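Local coordinates for protein D-alanyl transferase DltD (Enterococcus faecium TX0133A04, PDB 6PFX) that probably takes part in the D-alanylation of lipoteichoic acid in the Gram-positive cell wall, as a membrane-associated member of the DltD family, at residues A[96-100]-A[361-367]; A[240-245]-A[343-347]; A[121-127]-A[156-160]; A[51-55]-A[225-229]. One frame throughout, in Å; residues are numbered along the deposited sequence.

Overall arrangement
The four contacts sample an alpha/beta protein of the SGNH hydrolase clan, built round a five-stranded parallel sheet. Interaction 1 packs the late helix 351-365 on the central strand. Interaction 2 holds the loop leading into that same helix and includes D345, the likely acid of a Ser-His-Asp triad. Interaction 4 is its close neighbour: their centres are 13 Å apart and helices 219-233 and 243-250 follow each other in the chain. Interactions 1 and 4 have centres 21 Å apart and cross along the sequence. Interaction 3 belongs to a helical region across the chain's centre, 38 Å from interaction 2 and 42 Å from interaction 4, centre to centre, well away from the presumed active site.

Interaction 1 (A[96-100]-A[361-367]); sequences KKVVF and IRPFLEE
K97 NZ forms a salt bridge with E367 OE2 at 2.8 Å, meeting the oxygen from above the carboxylate plane, 53° out of it. The lysine runs straight to CE and then turns at its last torsion (chi4 65°), which carries the ammonium to the glutamate while the methylenes lie along the F364 ring. That chain is the second half of the contact: CD of K97 lies over one face of the F364 ring, 4.0 Å from its centroid, a CH-pi contact offset toward the rim. A long aliphatic stem with a charged end thus suits a partly exposed site. At the edge of the same ring, F364 CE2 is 3.6 Å from V98 O. L365 CD2 closes on K97 CB at 3.8 Å, and V99 adds looser branched-chain packing against I361 and L365. E367, with positive phi, ends the helix in a Schellman motif; its carboxylate reaches the tip of K97. Strand 97-101 is the middle strand of the parallel sheet, and the last turn of helix 351-365, residues 361-365, runs nearly antiparallel to strand residues 97-100 (162°). F364 and I361 also rest on L290 of strand 288-293 and L365 on I40 of strand 39-43, while V98 faces helix 271-284.

Interaction 2 (A[240-245]-A[343-347]); sequences GLKNDF and MEDTI
F245 lays one face of its ring squarely over D345, at what is probably the acid of a Ser-His-Asp triad of the SGNH type. D345 CB stands 3.4 Å from the ring centroid, only 6° off the normal, and ring and carboxylate planes are 35° apart. The phenylalanine gives this face an apolar cover while the carboxylate is held by others: OD2 is hydrogen-bonded to H348 ND1, and OD1 takes the N-H of I347 at 2.9 Å, an Asx turn. CG of D345 sits between its backbone N and carbonyl carbon (chi1 53°), which, with chi2, turns OD1 forward to the I347 amide. The T346 side chain runs at about a right angle to that of F245, OG1 approaching the ring obliquely, 3.5 Å from F245 CZ, and its methyl CG2 meets L241 CD2 at 3.8 Å. The same L241 CD2 also packs on the backbone of D345, 3.5 Å from D345 C. K242 and E344 lie side by side, pointing the same way, with their CD atoms 3.6 Å apart. Their polar ends part: K242 NZ bridges to D244 OD1, whereas E344 OE1 pairs with R50. The main chains are tied at the start of helix 243-250, where K242 N, at the N-cap position, donates to E344 O at 3.0 Å.

Interaction 3 (A[121-127]-A[156-160]); sequences YSELQTY and NDTLT
N156 and Y127 make the direct polar link between helices 123-132 and 157-167. ND2 of N156 donates to Y127 OH at 2.9 Å, the hydroxyl lying close to the plane of the amide, in a bond bent to 138° at the hydrogen. N156 ND2 arrives at the hydroxyl edge of the Y127 ring, near the ring plane, with the amide turned 74° to it. Q183 OE1 also hydrogen-bonds to Y127 OH, so a third helix, 181-193, also holds the hydroxyl. A water bridges the two segments: it donates to E123 OE2 (2.9 Å), bonds to Y121 OH (2.7 Å), and receives a weak bond from N156 ND2.

Apolar contact centres on L159. With CG anti to its backbone N (chi1 167°), its methyl groups reach across: CD1 comes to 4.2 Å from T126 CG2 and lies near the edge of the Y127 ring. CD2 makes a van der Waals contact with the phenol oxygen, Y121 OH, at 3.3 Å. A branched leucine suits this place, its two methyls serving different partners. V153 of helix 151-154 also packs on both Y121 and L159.

Each segment holds a capping bond. S122 OG accepts from Q125 N. N156 OD1 accepts from L159 N at 3.1 Å, so the amide that reaches the tyrosine with nitrogen caps its own helix with oxygen. Separately, S122 O accepts from N and OG1 of T126, from opposite faces of its plane. Two side-chain N-caps, serine and asparagine, thus begin the two helices in this helical part of the protein.

Interaction 4 (A[51-55]-A[225-229]); sequences ISPFH and LANQI
F54 is the bump of this contact, and the side of helix 219-233 formed by L225, A226 and I229 is the hollow that receives it. The ring projects from a type I beta turn, S52 to H55, in the loop between strand 39-43 and helix 56-62. A226 is the floor: its CB lies over one ring face, 3.8 Å from the centroid and 24° off the normal, a CH-pi contact shifted toward the rim. The short alanine side chain suits the place, since the ring also comes against the A226 backbone. L225 forms a wall, its CG meeting the ring edge at CZ, 3.9 Å away. I229, one helical turn later, comes in obliquely beside it, CD1 4.2 Å from F54 CE2.

P53 backs the ring from behind. Its CB sits 4.0 Å above the opposite face, over the centre, so the phenylalanine is clamped between proline and alanine. The same proline reaches tip to tip toward I229, CG to CD1 at 3.9 Å. An ST turn steadies the base, S52 OG accepting from F54 N, and proline suits position i+1 of the type I turn, where its restricted phi fits. W351 of helix 351-365 also touches F54, A226 and I229. CG of F54 lies anti to the carbonyl carbon (chi1 -46°), which swings the ring outward to the helix until CZ stands 3.4 Å from A226 N.

Interaction 1 (A[96-100]-A[361-367])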
loop_
_atom_site.group_PDB
_atom_site.type_symbol
_atom_site.label_atom_id
_atom_site.label_comp_id
_atom_site.label_asym_id
_atom_site.label_seq_id
_atom_site.Cartn_x
_atom_site.Cartn_y
_atom_site.Cartn_z
ATOM N N LYS A 96 9.727 -7.074 -11.502
ATOM C CA LYS A 96 10.331 -6.494 -10.313
ATOM C C LYS A 96 9.870 -7.185 -9.031
ATOM O O LYS A 96 8.760 -7.720 -8.927
ATOM C CB LYS A 96 10.010 -5.000 -10.232
ATOM C CG LYS A 96 10.673 -4.175 -11.336
ATOM C CD LYS A 96 10.490 -2.681 -11.136
ATOM C CE LYS A 96 11.403 -2.138 -10.045
ATOM N NZ LYS A 96 12.828 -1.880 -10.419
ATOM N N LYS A 97 10.750 -7.164 -8.042
ATOM C CA LYS A 97 10.326 -7.421 -6.674
ATOM C C LYS A 97 9.555 -6.228 -6.121
ATOM O O LYS A 97 9.826 -5.070 -6.454
ATOM C CB LYS A 97 11.541 -7.733 -5.803
ATOM C CG LYS A 97 12.165 -9.093 -6.127
ATOM C CD LYS A 97 13.307 -9.374 -5.180
ATOM C CE LYS A 97 13.931 -10.719 -5.424
ATOM N NZ LYS A 97 14.562 -10.736 -6.766
ATOM N N VAL A 98 8.577 -6.543 -5.260
ATOM C CA VAL A 98 7.628 -5.585 -4.700
ATOM C C VAL A 98 7.448 -5.866 -3.214
ATOM O O VAL A 98 7.375 -7.024 -2.794
ATOM C CB VAL A 98 6.259 -5.705 -5.403
ATOM C CG1 VAL A 98 5.255 -4.725 -4.814
ATOM C CG2 VAL A 98 6.414 -5.511 -6.916
ATOM N N VAL A 99 7.353 -4.806 -2.418
ATOM C CA VAL A 99 6.935 -4.894 -1.024
ATOM C C VAL A 99 5.617 -4.152 -0.924
ATOM O O VAL A 99 5.498 -3.021 -1.407
ATOM C CB VAL A 99 7.978 -4.275 -0.082
ATOM C CG1 VAL A 99 7.554 -4.349 1.392
ATOM C CG2 VAL A 99 9.286 -4.978 -0.220
ATOM N N PHE A 100 4.625 -4.788 -0.316
ATOM C CA PHE A 100 3.282 -4.224 -0.232
ATOM C C PHE A 100 2.795 -4.360 1.204
ATOM O O PHE A 100 2.653 -5.478 1.703
ATOM C CB PHE A 100 2.336 -4.961 -1.193
ATOM C CG PHE A 100 0.997 -4.284 -1.406
ATOM C CD1 PHE A 100 0.059 -4.271 -0.405
ATOM C CD2 PHE A 100 0.678 -3.668 -2.621
ATOM C CE1 PHE A 100 -1.175 -3.661 -0.603
ATOM C CE2 PHE A 100 -0.553 -3.049 -2.815
ATOM C CZ PHE A 100 -1.472 -3.050 -1.809
ATOM N N ILE A 361 12.165 -8.440 4.677
ATOM C CA ILE A 361 12.485 -7.624 3.508
ATOM C C ILE A 361 13.911 -7.887 3.045
ATOM O O ILE A 361 14.171 -8.061 1.849
ATOM C CB ILE A 361 12.292 -6.123 3.809
ATOM C CG1 ILE A 361 10.813 -5.776 3.974
ATOM C CG2 ILE A 361 13.003 -5.261 2.739
ATOM C CD1 ILE A 361 10.598 -4.421 4.683
ATOM N N ARG A 362 14.862 -7.878 3.984
ATOM C CA ARG A 362 16.274 -7.976 3.635
ATOM C C ARG A 362 16.603 -9.267 2.903
ATOM O O ARG A 362 17.157 -9.191 1.791
ATOM C CB ARG A 362 17.146 -7.795 4.892
ATOM C CG ARG A 362 18.659 -7.704 4.619
ATOM C CD ARG A 362 19.483 -7.891 5.897
ATOM N NE ARG A 362 19.170 -9.166 6.535
ATOM C CZ ARG A 362 19.524 -10.358 6.059
ATOM N NH1 ARG A 362 20.220 -10.455 4.930
ATOM N NH2 ARG A 362 19.182 -11.457 6.717
ATOM N N PRO A 363 16.291 -10.460 3.411
ATOM C CA PRO A 363 16.667 -11.663 2.650
ATOM C C PRO A 363 15.944 -11.794 1.311
ATOM O O PRO A 363 16.503 -12.371 0.367
ATOM C CB PRO A 363 16.342 -12.807 3.612
ATOM C CG PRO A 363 15.262 -12.246 4.497
ATOM C CD PRO A 363 15.623 -10.798 4.683
ATOM N N PHE A 364 14.728 -11.251 1.196
ATOM C CA PHE A 364 14.007 -11.230 -0.076
ATOM C C PHE A 364 14.746 -10.386 -1.101
ATOM O O PHE A 364 15.122 -10.872 -2.171
ATOM C CB PHE A 364 12.598 -10.672 0.169
ATOM C CG PHE A 364 11.741 -10.500 -1.070
ATOM C CD1 PHE A 364 11.630 -11.499 -2.020
ATOM C CD2 PHE A 364 11.007 -9.335 -1.246
ATOM C CE1 PHE A 364 10.809 -11.330 -3.159
ATOM C CE2 PHE A 364 10.176 -9.168 -2.333
ATOM C CZ PHE A 364 10.091 -10.162 -3.313
ATOM N N LEU A 365 14.964 -9.109 -0.785
ATOM C CA LEU A 365 15.544 -8.179 -1.746
ATOM C C LEU A 365 17.035 -8.440 -1.982
ATOM O O LEU A 365 17.545 -8.127 -3.065
ATOM C CB LEU A 365 15.291 -6.734 -1.291
ATOM C CG LEU A 365 13.822 -6.304 -1.186
ATOM C CD1 LEU A 365 13.681 -4.801 -0.880
ATOM C CD2 LEU A 365 13.087 -6.632 -2.475
ATOM N N GLU A 366 17.755 -8.994 -1.002
ATOM C CA GLU A 366 19.174 -9.326 -1.177
ATOM C C GLU A 366 19.394 -10.747 -1.689
ATOM O O GLU A 366 20.548 -11.149 -1.891
ATOM C CB GLU A 366 19.951 -9.126 0.132
ATOM C CG GLU A 366 19.954 -7.680 0.612
ATOM C CD GLU A 366 20.992 -7.404 1.698
ATOM O OE1 GLU A 366 21.531 -6.275 1.737
ATOM O OE2 GLU A 366 21.279 -8.320 2.501
ATOM N N GLU A 367 18.315 -11.508 -1.891
ATOM C CA GLU A 367 18.369 -12.863 -2.450
ATOM C C GLU A 367 19.242 -13.821 -1.634
ATOM O O GLU A 367 19.939 -14.675 -2.180
ATOM C CB GLU A 367 18.724 -12.827 -3.945
ATOM C CG GLU A 367 17.718 -11.984 -4.743
ATOM C CD GLU A 367 17.713 -12.284 -6.235
ATOM O OE1 GLU A 367 18.147 -13.384 -6.639
ATOM O OE2 GLU A 367 17.268 -11.409 -7.007
#

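Interaction 2 (A[240-245]-A[343-347])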
loop_
_atom_site.group_PDB
_atom_site.type_symbol
_atom_site.label_atom_id
_atom_site.label_comp_id
_atom_site.label_asym_id
_atom_site.label_seq_id
_atom_site.Cartn_x
_atom_site.Cartn_y
_atom_site.Cartn_z
ATOM N N GLY A 240 1.281 3.252 24.838
ATOM C CA GLY A 240 2.405 3.007 23.960
ATOM C C GLY A 240 2.388 3.816 22.686
ATOM O O GLY A 240 3.039 3.428 21.710
ATOM N N LEU A 241 1.668 4.937 22.668
ATOM C CA LEU A 241 1.562 5.782 21.485
ATOM C C LEU A 241 2.649 6.848 21.519
ATOM O O LEU A 241 3.009 7.352 22.588
ATOM C CB LEU A 241 0.194 6.471 21.416
ATOM C CG LEU A 241 -1.026 5.561 21.468
ATOM C CD1 LEU A 241 -2.321 6.362 21.620
ATOM C CD2 LEU A 241 -1.098 4.699 20.225
ATOM N N LYS A 242 3.181 7.187 20.350
ATOM C CA LYS A 242 4.163 8.260 20.284
ATOM C C LYS A 242 3.564 9.529 20.878
ATOM O O LYS A 242 2.423 9.888 20.566
ATOM C CB LYS A 242 4.566 8.488 18.830
ATOM C CG LYS A 242 5.691 9.469 18.666
ATOM C CD LYS A 242 6.379 9.317 17.316
ATOM C CE LYS A 242 7.528 10.291 17.188
ATOM N NZ LYS A 242 7.070 11.702 17.190
ATOM N N ASN A 243 4.349 10.217 21.716
ATOM C CA ASN A 243 3.856 11.374 22.461
ATOM C C ASN A 243 3.109 12.381 21.585
ATOM O O ASN A 243 1.996 12.790 21.926
ATOM C CB ASN A 243 5.003 12.042 23.226
ATOM C CG ASN A 243 5.482 11.205 24.391
ATOM O OD1 ASN A 243 4.955 10.128 24.649
ATOM N ND2 ASN A 243 6.492 11.698 25.100
ATOM N N ASP A 244 3.697 12.814 20.460
ATOM C CA ASP A 244 3.034 13.877 19.701
ATOM C C ASP A 244 1.730 13.389 19.077
ATOM O O ASP A 244 0.770 14.160 18.968
ATOM C CB ASP A 244 3.980 14.510 18.676
ATOM C CG ASP A 244 4.415 13.548 17.591
ATOM O OD1 ASP A 244 4.348 12.326 17.809
ATOM O OD2 ASP A 244 4.845 14.020 16.514
ATOM N N PHE A 245 1.663 12.111 18.702
ATOM C CA PHE A 245 0.420 11.550 18.192
ATOM C C PHE A 245 -0.650 11.565 19.272
ATOM O O PHE A 245 -1.798 11.949 19.026
ATOM C CB PHE A 245 0.665 10.120 17.724
ATOM C CG PHE A 245 -0.540 9.460 17.114
ATOM C CD1 PHE A 245 -1.498 8.856 17.906
ATOM C CD2 PHE A 245 -0.715 9.445 15.743
ATOM C CE1 PHE A 245 -2.594 8.237 17.335
ATOM C CE2 PHE A 245 -1.809 8.827 15.175
ATOM C CZ PHE A 245 -2.748 8.230 15.968
ATOM N N MET A 343 4.258 -0.802 16.869
ATOM C CA MET A 343 3.603 0.281 16.156
ATOM C C MET A 343 3.991 1.605 16.794
ATOM O O MET A 343 4.235 1.682 18.002
ATOM C CB MET A 343 2.086 0.123 16.205
ATOM C CG MET A 343 1.642 -1.264 15.857
ATOM S SD MET A 343 2.059 -1.688 14.179
ATOM C CE MET A 343 0.811 -0.759 13.313
ATOM N N GLU A 344 4.082 2.640 15.955
ATOM C CA GLU A 344 4.351 3.994 16.421
ATOM C C GLU A 344 3.114 4.603 17.062
ATOM O O GLU A 344 3.231 5.407 17.990
ATOM C CB GLU A 344 4.824 4.857 15.239
ATOM C CG GLU A 344 5.258 6.254 15.647
ATOM C CD GLU A 344 5.756 7.098 14.494
ATOM O OE1 GLU A 344 5.074 8.084 14.120
ATOM O OE2 GLU A 344 6.850 6.785 13.994
ATOM N N ASP A 345 1.931 4.218 16.601
ATOM C CA ASP A 345 0.683 4.801 17.080
ATOM C C ASP A 345 -0.417 3.763 16.909
ATOM O O ASP A 345 -0.182 2.566 17.105
ATOM C CB ASP A 345 0.406 6.109 16.342
ATOM C CG ASP A 345 0.456 5.955 14.838
ATOM O OD1 ASP A 345 0.008 4.902 14.345
ATOM O OD2 ASP A 345 0.960 6.874 14.148
ATOM N N THR A 346 -1.619 4.196 16.560
ATOM C CA THR A 346 -2.744 3.275 16.503
ATOM C C THR A 346 -2.826 2.475 15.213
ATOM O O THR A 346 -3.612 1.525 15.136
ATOM C CB THR A 346 -4.043 4.062 16.590
ATOM O OG1 THR A 346 -4.058 5.036 15.540
ATOM C CG2 THR A 346 -4.148 4.767 17.911
ATOM N N ILE A 347 -2.082 2.829 14.182
ATOM C CA ILE A 347 -2.250 2.062 12.961
ATOM C C ILE A 347 -0.947 1.884 12.203
ATOM O O ILE A 347 -0.866 1.042 11.303
ATOM C CB ILE A 347 -3.326 2.690 12.047
ATOM C CG1 ILE A 347 -2.953 4.137 11.716
ATOM C CG2 ILE A 347 -4.715 2.594 12.694
ATOM C CD1 ILE A 347 -3.628 4.659 10.475
HETATM O O HOH W 1 4.265 1.552 20.677
#

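Interaction 3 (A[121-127]-A[156-160])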
loop_
_atom_site.group_PDB
_atom_site.type_symbol
_atom_site.label_atom_id
_atom_site.label_comp_id
_atom_site.label_asym_id
_atom_site.label_seq_id
_atom_site.Cartn_x
_atom_site.Cartn_y
_atom_site.Cartn_z
ATOM N N TYR A 121 -7.164 10.323 -7.402
ATOM C CA TYR A 121 -7.701 10.065 -8.730
ATOM C C TYR A 121 -6.878 10.821 -9.766
ATOM O O TYR A 121 -6.704 12.041 -9.665
ATOM C CB TYR A 121 -9.160 10.495 -8.827
ATOM C CG TYR A 121 -9.676 10.430 -10.248
ATOM C CD1 TYR A 121 -9.743 9.220 -10.928
ATOM C CD2 TYR A 121 -10.080 11.577 -10.914
ATOM C CE1 TYR A 121 -10.209 9.157 -12.238
ATOM C CE2 TYR A 121 -10.542 11.524 -12.220
ATOM C CZ TYR A 121 -10.605 10.311 -12.873
ATOM O OH TYR A 121 -11.065 10.244 -14.171
ATOM N N SER A 122 -6.366 10.086 -10.754
ATOM C CA SER A 122 -5.463 10.615 -11.768
ATOM C C SER A 122 -6.089 10.352 -13.128
ATOM O O SER A 122 -6.203 9.193 -13.546
ATOM C CB SER A 122 -4.103 9.926 -11.690
ATOM O OG SER A 122 -3.298 10.313 -12.780
ATOM N N GLU A 123 -6.513 11.417 -13.812
ATOM C CA GLU A 123 -6.983 11.253 -15.181
ATOM C C GLU A 123 -5.886 10.662 -16.056
ATOM O O GLU A 123 -6.160 9.844 -16.943
ATOM C CB GLU A 123 -7.429 12.595 -15.761
ATOM C CG GLU A 123 -8.790 13.068 -15.284
ATOM C CD GLU A 123 -9.149 14.435 -15.843
ATOM O OE1 GLU A 123 -8.292 15.344 -15.795
ATOM O OE2 GLU A 123 -10.281 14.596 -16.342
ATOM N N LEU A 124 -4.635 11.082 -15.834
ATOM C CA LEU A 124 -3.515 10.586 -16.632
ATOM C C LEU A 124 -3.420 9.069 -16.537
ATOM O O LEU A 124 -3.317 8.372 -17.552
ATOM C CB LEU A 124 -2.204 11.236 -16.167
ATOM C CG LEU A 124 -0.901 10.700 -16.774
ATOM C CD1 LEU A 124 -0.845 10.803 -18.298
ATOM C CD2 LEU A 124 0.326 11.402 -16.159
ATOM N N GLN A 125 -3.463 8.538 -15.314
ATOM C CA GLN A 125 -3.312 7.102 -15.127
ATOM C C GLN A 125 -4.549 6.349 -15.580
ATOM O O GLN A 125 -4.435 5.218 -16.070
ATOM C CB GLN A 125 -3.010 6.820 -13.657
ATOM C CG GLN A 125 -1.648 7.344 -13.244
ATOM C CD GLN A 125 -1.355 7.140 -11.781
ATOM O OE1 GLN A 125 -2.245 6.838 -10.985
ATOM N NE2 GLN A 125 -0.093 7.301 -11.417
ATOM N N THR A 126 -5.733 6.949 -15.420
ATOM C CA THR A 126 -6.956 6.337 -15.925
ATOM C C THR A 126 -6.901 6.214 -17.441
ATOM O O THR A 126 -7.183 5.147 -18.000
ATOM C CB THR A 126 -8.169 7.160 -15.484
ATOM O OG1 THR A 126 -8.201 7.265 -14.054
ATOM C CG2 THR A 126 -9.458 6.510 -15.959
ATOM N N TYR A 127 -6.499 7.291 -18.122
ATOM C CA TYR A 127 -6.385 7.245 -19.573
ATOM C C TYR A 127 -5.268 6.299 -19.998
ATOM O O TYR A 127 -5.399 5.582 -20.999
ATOM C CB TYR A 127 -6.133 8.649 -20.124
ATOM C CG TYR A 127 -7.260 9.650 -19.964
ATOM C CD1 TYR A 127 -8.457 9.306 -19.354
ATOM C CD2 TYR A 127 -7.117 10.949 -20.442
ATOM C CE1 TYR A 127 -9.470 10.220 -19.218
ATOM C CE2 TYR A 127 -8.137 11.866 -20.320
ATOM C CZ TYR A 127 -9.304 11.497 -19.697
ATOM O OH TYR A 127 -10.321 12.400 -19.549
ATOM N N ASN A 156 -16.987 13.675 -15.977
ATOM C CA ASN A 156 -16.389 13.551 -17.304
ATOM C C ASN A 156 -17.295 12.662 -18.145
ATOM O O ASN A 156 -17.246 11.436 -18.037
ATOM C CB ASN A 156 -15.006 12.928 -17.139
ATOM C CG ASN A 156 -14.193 12.939 -18.412
ATOM O OD1 ASN A 156 -14.734 12.930 -19.518
ATOM N ND2 ASN A 156 -12.875 12.948 -18.260
ATOM N N ASP A 157 -18.109 13.284 -19.009
ATOM C CA ASP A 157 -19.125 12.530 -19.742
ATOM C C ASP A 157 -18.512 11.624 -20.806
ATOM O O ASP A 157 -19.000 10.510 -21.034
ATOM C CB ASP A 157 -20.146 13.481 -20.371
ATOM C CG ASP A 157 -21.095 14.079 -19.350
ATOM O OD1 ASP A 157 -21.301 13.451 -18.287
ATOM O OD2 ASP A 157 -21.636 15.175 -19.611
ATOM N N THR A 158 -17.463 12.080 -21.483
ATOM C CA THR A 158 -16.803 11.227 -22.466
ATOM C C THR A 158 -16.232 9.979 -21.805
ATOM O O THR A 158 -16.447 8.856 -22.278
ATOM C CB THR A 158 -15.727 12.035 -23.186
ATOM O OG1 THR A 158 -16.346 13.177 -23.796
ATOM C CG2 THR A 158 -15.044 11.195 -24.248
ATOM N N LEU A 159 -15.514 10.152 -20.695
ATOM C CA LEU A 159 -14.968 8.998 -19.985
ATOM C C LEU A 159 -16.077 8.088 -19.479
ATOM O O LEU A 159 -15.973 6.859 -19.568
ATOM C CB LEU A 159 -14.076 9.470 -18.835
ATOM C CG LEU A 159 -13.650 8.435 -17.789
ATOM C CD1 LEU A 159 -12.718 7.413 -18.411
ATOM C CD2 LEU A 159 -12.976 9.109 -16.603
ATOM N N THR A 160 -17.149 8.671 -18.946
ATOM C CA THR A 160 -18.225 7.860 -18.389
ATOM C C THR A 160 -18.818 6.923 -19.436
ATOM O O THR A 160 -19.096 5.751 -19.146
ATOM C CB THR A 160 -19.293 8.782 -17.794
ATOM O OG1 THR A 160 -18.772 9.436 -16.627
ATOM C CG2 THR A 160 -20.519 7.993 -17.427
HETATM O O HOH W 2 -11.934 12.623 -15.085
#

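Interaction 4 (A[51-55]-A[225-229])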
loop_
_atom_site.group_PDB
_atom_site.type_symbol
_atom_site.label_atom_id
_atom_site.label_comp_id
_atom_site.label_asym_id
_atom_site.label_seq_id
_atom_site.Cartn_x
_atom_site.Cartn_y
_atom_site.Cartn_z
ATOM N N ILE A 51 9.629 7.873 9.262
ATOM C CA ILE A 51 11.085 7.787 9.168
ATOM C C ILE A 51 11.671 7.725 10.576
ATOM O O ILE A 51 11.526 8.664 11.367
ATOM C CB ILE A 51 11.684 8.964 8.383
ATOM C CG1 ILE A 51 10.975 9.176 7.043
ATOM C CG2 ILE A 51 13.196 8.727 8.150
ATOM C CD1 ILE A 51 11.344 8.182 5.980
ATOM N N SER A 52 12.329 6.618 10.885
ATOM C CA SER A 52 13.045 6.375 12.125
ATOM C C SER A 52 14.290 5.602 11.707
ATOM O O SER A 52 14.441 5.265 10.521
ATOM C CB SER A 52 12.217 5.524 13.073
ATOM O OG SER A 52 12.208 4.168 12.661
ATOM N N PRO A 53 15.186 5.268 12.633
ATOM C CA PRO A 53 16.365 4.478 12.242
ATOM C C PRO A 53 16.026 3.131 11.615
ATOM O O PRO A 53 16.892 2.561 10.937
ATOM C CB PRO A 53 17.146 4.326 13.558
ATOM C CG PRO A 53 16.701 5.499 14.392
ATOM C CD PRO A 53 15.244 5.697 14.044
ATOM N N PHE A 54 14.789 2.633 11.775
ATOM C CA PHE A 54 14.398 1.284 11.351
ATOM C C PHE A 54 13.547 1.259 10.094
ATOM O O PHE A 54 13.239 0.172 9.590
ATOM C CB PHE A 54 13.707 0.563 12.518
ATOM C CG PHE A 54 14.464 0.734 13.783
ATOM C CD1 PHE A 54 15.632 0.021 14.001
ATOM C CD2 PHE A 54 14.092 1.702 14.694
ATOM C CE1 PHE A 54 16.393 0.231 15.129
ATOM C CE2 PHE A 54 14.845 1.911 15.843
ATOM C CZ PHE A 54 15.997 1.181 16.056
ATOM N N HIS A 55 13.200 2.418 9.565
ATOM C CA HIS A 55 12.463 2.517 8.317
ATOM C C HIS A 55 13.251 1.898 7.165
ATOM O O HIS A 55 14.484 1.969 7.141
ATOM C CB HIS A 55 12.235 4.011 8.090
ATOM C CG HIS A 55 11.449 4.336 6.870
ATOM N ND1 HIS A 55 12.000 4.331 5.608
ATOM C CD2 HIS A 55 10.156 4.702 6.717
ATOM C CE1 HIS A 55 11.078 4.669 4.727
ATOM N NE2 HIS A 55 9.947 4.891 5.374
ATOM N N LEU A 225 18.071 -0.874 20.529
ATOM C CA LEU A 225 17.938 0.541 20.213
ATOM C C LEU A 225 16.483 0.892 19.936
ATOM O O LEU A 225 15.998 1.938 20.385
ATOM C CB LEU A 225 18.828 0.902 19.023
ATOM C CG LEU A 225 18.722 2.344 18.527
ATOM C CD1 LEU A 225 19.259 3.319 19.526
ATOM C CD2 LEU A 225 19.462 2.497 17.197
ATOM N N ALA A 226 15.763 0.025 19.214
ATOM C CA ALA A 226 14.353 0.289 18.942
ATOM C C ALA A 226 13.541 0.348 20.233
ATOM O O ALA A 226 12.622 1.171 20.366
ATOM C CB ALA A 226 13.782 -0.759 17.981
ATOM N N ASN A 227 13.844 -0.538 21.183
ATOM C CA ASN A 227 13.157 -0.511 22.466
ATOM C C ASN A 227 13.512 0.745 23.248
ATOM O O ASN A 227 12.644 1.337 23.900
ATOM C CB ASN A 227 13.501 -1.758 23.276
ATOM C CG ASN A 227 12.773 -2.991 22.796
ATOM O OD1 ASN A 227 11.691 -2.912 22.215
ATOM N ND2 ASN A 227 13.344 -4.148 23.084
ATOM N N GLN A 228 14.777 1.185 23.177
ATOM C CA GLN A 228 15.158 2.399 23.894
ATOM C C GLN A 228 14.453 3.620 23.316
ATOM O O GLN A 228 13.909 4.443 24.061
ATOM C CB GLN A 228 16.669 2.607 23.870
ATOM C CG GLN A 228 17.463 1.574 24.640
ATOM C CD GLN A 228 18.955 1.631 24.335
ATOM O OE1 GLN A 228 19.373 2.159 23.304
ATOM N NE2 GLN A 228 19.763 1.086 25.236
ATOM N N ILE A 229 14.423 3.736 21.990
ATOM C CA ILE A 229 13.764 4.875 21.369
ATOM C C ILE A 229 12.264 4.815 21.623
ATOM O O ILE A 229 11.644 5.822 21.987
ATOM C CB ILE A 229 14.118 4.923 19.872
ATOM C CG1 ILE A 229 15.622 5.173 19.705
ATOM C CG2 ILE A 229 13.327 6.002 19.175
ATOM C CD1 ILE A 229 16.122 5.050 18.265
#